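PDB 4I0X: ESAT-6-like protein MAB_3112 from Mycobacterium abscessus, which is of unknown function but belongs to the secreted WXG100 (ESAT-6-like) proteins and forms a complex with its partner MAB_3113. Local coordinates for residues A[29-32]-A[33-36]; A[35-38]-A[39-43]. The protein carries 4 engineered substitutions. All blocks are in the same frame, centred on the assembly; numbering follows the deposited sequence.

In the fold
Both interactions lie in the turn of a helical hairpin, the fold of WXG100 proteins, where helix 4-32 passes into helix 40-72. Interaction 1 (29-32 with 33-36) comes first along the chain and covers the last turn of helix 4-32 and the residues that follow it. Interaction 2 (35-38 with 39-43) starts on Gly35 and Val36, which the two share, and runs into the first turn of helix 40-72. Their centres are 9 Å apart, and they touch where Phe34 CE1 comes 3.6 Å from Ala42 O. Together they form one continuous path round the bend, carrying the Trp37-Lys38-Gly39 sequence at the WXG position and facing the MAB_3113 chain.

Interaction 1 (A[29-32]-A[33-36]); sequences DVQS and LFGV
Phe34 lies against the last turn of helix 4-32, its ring beside Val30 and its rim meeting Gln31. The tight part is the ring. Val30 O stands 3.7 Å above one face of the Phe34 ring, displaced toward the rim, and Val30 CG1 approaches CE2 of Phe34 at 3.8 Å. With that methyl anti to the backbone N (chi1 170°), the two side chains lie side by side and point the same way. Gln31 comes in otherwise: its chain bends at chi2, and OE1 reaches the ring edge in plane, 3.6 Å from CD2 of Phe34, with amide and ring planes 59° apart. The Phe34 ring also makes a cation-pi contact with Arg46 of helix 40-72.

The backbone bonding here is mainly i to i+3: Leu33 N bonds to Val30 O at 3.0 Å, and Phe34 N bonds to Gln31 O with a fairly straight N-H angle of 164°. The i to i+4 bond from Leu33 N to Asp29 O is weak. On the looser, exposed side, Ser32 OG turns back along its own helix to give a hydrogen bond to Asp29 O at 2.7 Å. Buried Leu33 and exposed Ser32 both pack on His15 of the MAB_3113 chain.

Asp29 O thus takes a serine hydroxyl bond, consistent with the hydroxyl supplementing the weak bonds from Ser32 N and Leu33 N, while Phe34 joins apolar packing to the amide oxygen of Gln31, OE1, at the edge of its ring, where the slightly positive ring hydrogens would probably make the approach attractive.

Interaction 2 (A[35-38]-A[39-43]); sequences GVWK and GSAAD. Engineered in segment 35-38: Lys38 (natural residue Arg).
The backbone leaves Trp37 and Lys38 in extended conformations and enters the helix through Gly39, the N-cap residue, with phi 107° and psi near 180°, a conformation glycine accommodates readily. Gly39 O then accepts the first regular helical bond, from Asp43 N at 3.0 Å. The contact itself is carried by the indole of Trp37 laid over Ala42. With CG anti to the backbone N (chi1 -172°), the ring swings across to the start of the helix, where Ala42 CB sits 3.6 Å from the centroid of its five-membered ring, just 8° off the normal: a CH-pi contact over the face. The same Ala42 CB lies 3.5 Å from Trp37 O, so the methyl touches both the carbonyl oxygen and the indole of Trp37. The six-membered end of the indole reaches on to Ala41, where CZ2 of Trp37 is 3.8 Å from the Ala41 CB.

No direct hydrogen bond joins the two segments; a water does so instead, donating to Lys38 O at 2.7 Å and accepting from Ala41 N at 3.0 Å. It thereby serves an amide of the first helical turn. Lys38, an engineered residue, is bent at chi2, and its NZ is hydrogen-bonded to Phe34 O.

Trp37, Lys38 and Gly39 occupy the WXG position of the family, in the loop between helix 4-32 and helix 40-72. Here the indole lies against the first turn of helix 40-72, meets Tyr45 of that helix edge-to-face, and packs on Ile16 of the MAB_3113 chain, while Ala41 touches Thr85 of that same partner.

Interaction 1 (A[29-32]-A[33-36])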
loop_
_atom_site.group_PDB
_atom_site.type_symbol
_atom_site.label_atom_id
_atom_site.label_comp_id
_atom_site.label_asym_id
_atom_site.label_seq_id
_atom_site.Cartn_x
_atom_site.Cartn_y
_atom_site.Cartn_z
ATOM N N ASP A 29 -1.357 3.638 -15.239
ATOM C CA ASP A 29 -2.628 3.077 -15.707
ATOM C C ASP A 29 -3.784 4.019 -15.403
ATOM O O ASP A 29 -4.644 4.288 -16.260
ATOM C CB ASP A 29 -2.928 1.762 -15.013
ATOM C CG ASP A 29 -2.028 0.628 -15.446
ATOM O OD1 ASP A 29 -1.330 0.727 -16.479
ATOM O OD2 ASP A 29 -2.049 -0.398 -14.743
ATOM N N VAL A 30 -3.821 4.506 -14.169
ATOM C CA VAL A 30 -4.886 5.390 -13.739
ATOM C C VAL A 30 -4.902 6.642 -14.551
ATOM O O VAL A 30 -5.954 7.025 -15.043
ATOM C CB VAL A 30 -4.806 5.754 -12.259
ATOM C CG1 VAL A 30 -5.812 6.873 -11.956
ATOM C CG2 VAL A 30 -5.084 4.525 -11.397
ATOM N N GLN A 31 -3.756 7.311 -14.668
ATOM C CA GLN A 31 -3.690 8.522 -15.479
ATOM C C GLN A 31 -4.151 8.270 -16.920
ATOM O O GLN A 31 -4.734 9.153 -17.526
ATOM C CB GLN A 31 -2.277 9.118 -15.511
ATOM C CG GLN A 31 -1.751 9.537 -14.141
ATOM C CD GLN A 31 -2.784 10.289 -13.301
ATOM O OE1 GLN A 31 -3.504 11.173 -13.793
ATOM N NE2 GLN A 31 -2.852 9.942 -12.019
ATOM N N SER A 32 -3.899 7.085 -17.478
ATOM C CA SER A 32 -4.287 6.866 -18.882
ATOM C C SER A 32 -5.815 6.883 -19.032
ATOM O O SER A 32 -6.324 7.082 -20.146
ATOM C CB SER A 32 -3.723 5.547 -19.430
ATOM O OG SER A 32 -4.461 4.440 -18.918
ATOM N N LEU A 33 -6.550 6.646 -17.944
ATOM C CA LEU A 33 -8.021 6.610 -18.077
ATOM C C LEU A 33 -8.634 7.980 -18.367
ATOM O O LEU A 33 -9.722 8.066 -18.927
ATOM C CB LEU A 33 -8.672 6.063 -16.823
ATOM C CG LEU A 33 -8.334 4.628 -16.468
ATOM C CD1 LEU A 33 -8.932 4.412 -15.097
ATOM C CD2 LEU A 33 -8.872 3.629 -17.518
ATOM N N PHE A 34 -7.934 9.049 -17.992
ATOM C CA PHE A 34 -8.536 10.376 -17.975
ATOM C C PHE A 34 -8.533 11.060 -19.314
ATOM O O PHE A 34 -9.234 12.052 -19.506
ATOM C CB PHE A 34 -7.883 11.245 -16.895
ATOM C CG PHE A 34 -8.050 10.682 -15.528
ATOM C CD1 PHE A 34 -9.260 10.150 -15.141
ATOM C CD2 PHE A 34 -6.993 10.634 -14.638
ATOM C CE1 PHE A 34 -9.417 9.628 -13.880
ATOM C CE2 PHE A 34 -7.154 10.077 -13.379
ATOM C CZ PHE A 34 -8.348 9.587 -13.006
ATOM N N GLY A 35 -7.783 10.491 -20.260
ATOM C CA GLY A 35 -7.855 10.900 -21.637
ATOM C C GLY A 35 -9.243 10.737 -22.217
ATOM O O GLY A 35 -9.674 11.561 -23.044
ATOM N N VAL A 36 -9.979 9.716 -21.781
ATOM C CA VAL A 36 -11.352 9.546 -22.270
ATOM C C VAL A 36 -12.414 9.718 -21.193
ATOM O O VAL A 36 -13.522 10.193 -21.472
ATOM C CB VAL A 36 -11.602 8.174 -22.916
ATOM C CG1 VAL A 36 -10.733 7.990 -24.178
ATOM C CG2 VAL A 36 -11.390 7.076 -21.896
#

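Interaction 2 (A[35-38]-A[39-43])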
loop_
_atom_site.group_PDB
_atom_site.type_symbol
_atom_site.label_atom_id
_atom_site.label_comp_id
_atom_site.label_asym_id
_atom_site.label_seq_id
_atom_site.Cartn_x
_atom_site.Cartn_y
_atom_site.Cartn_z
ATOM N N GLY A 35 -7.783 10.491 -20.260
ATOM C CA GLY A 35 -7.855 10.900 -21.637
ATOM C C GLY A 35 -9.243 10.737 -22.217
ATOM O O GLY A 35 -9.674 11.561 -23.044
ATOM N N VAL A 36 -9.979 9.716 -21.781
ATOM C CA VAL A 36 -11.352 9.546 -22.270
ATOM C C VAL A 36 -12.414 9.718 -21.193
ATOM O O VAL A 36 -13.522 10.193 -21.472
ATOM C CB VAL A 36 -11.602 8.174 -22.916
ATOM C CG1 VAL A 36 -10.733 7.990 -24.178
ATOM C CG2 VAL A 36 -11.390 7.076 -21.896
ATOM N N TRP A 37 -12.098 9.337 -19.974
ATOM C CA TRP A 37 -13.110 9.367 -18.919
ATOM C C TRP A 37 -13.173 10.742 -18.289
ATOM O O TRP A 37 -12.191 11.202 -17.704
ATOM C CB TRP A 37 -12.799 8.297 -17.907
ATOM C CG TRP A 37 -13.825 8.070 -16.862
ATOM C CD1 TRP A 37 -15.180 8.373 -16.904
ATOM C CD2 TRP A 37 -13.583 7.484 -15.584
ATOM N NE1 TRP A 37 -15.786 7.967 -15.749
ATOM C CE2 TRP A 37 -14.835 7.416 -14.913
ATOM C CE3 TRP A 37 -12.440 6.971 -14.955
ATOM C CZ2 TRP A 37 -14.965 6.876 -13.653
ATOM C CZ3 TRP A 37 -12.563 6.424 -13.685
ATOM C CH2 TRP A 37 -13.821 6.375 -13.040
ATOM N N LYS A 38 -14.332 11.391 -18.458
ATOM C CA LYS A 38 -14.600 12.735 -17.952
ATOM C C LYS A 38 -15.837 12.755 -17.015
ATOM O O LYS A 38 -16.654 11.847 -17.031
ATOM C CB LYS A 38 -14.873 13.704 -19.110
ATOM C CG LYS A 38 -13.928 13.581 -20.301
ATOM C CD LYS A 38 -12.486 13.880 -19.896
ATOM C CE LYS A 38 -11.528 13.882 -21.095
ATOM N NZ LYS A 38 -10.231 14.550 -20.739
ATOM N N GLY A 39 -15.968 13.801 -16.216
ATOM C CA GLY A 39 -17.133 13.978 -15.373
ATOM C C GLY A 39 -16.880 13.724 -13.896
ATOM O O GLY A 39 -15.742 13.462 -13.456
ATOM N N SER A 40 -17.958 13.796 -13.120
ATOM C CA SER A 40 -17.874 13.717 -11.665
ATOM C C SER A 40 -17.317 12.382 -11.134
ATOM O O SER A 40 -16.644 12.363 -10.112
ATOM C CB SER A 40 -19.248 14.002 -11.041
ATOM O OG SER A 40 -20.165 12.976 -11.328
ATOM N N ALA A 41 -17.568 11.271 -11.823
ATOM C CA ALA A 41 -17.029 9.990 -11.343
ATOM C C ALA A 41 -15.545 9.915 -11.677
ATOM O O ALA A 41 -14.709 9.451 -10.872
ATOM C CB ALA A 41 -17.773 8.816 -11.956
ATOM N N ALA A 42 -15.180 10.416 -12.841
ATOM C CA ALA A 42 -13.762 10.458 -13.155
ATOM C C ALA A 42 -13.008 11.291 -12.123
ATOM O O ALA A 42 -11.910 10.923 -11.702
ATOM C CB ALA A 42 -13.564 10.963 -14.540
ATOM N N ASP A 43 -13.619 12.395 -11.688
ATOM C CA ASP A 43 -12.993 13.323 -10.772
ATOM C C ASP A 43 -12.814 12.656 -9.436
ATOM O O ASP A 43 -11.773 12.807 -8.777
ATOM C CB ASP A 43 -13.837 14.600 -10.604
ATOM C CG ASP A 43 -13.802 15.500 -11.845
ATOM O OD1 ASP A 43 -12.876 15.338 -12.676
ATOM O OD2 ASP A 43 -14.693 16.367 -11.995
HETATM O O HOH W 1 -17.803 10.873 -14.829
#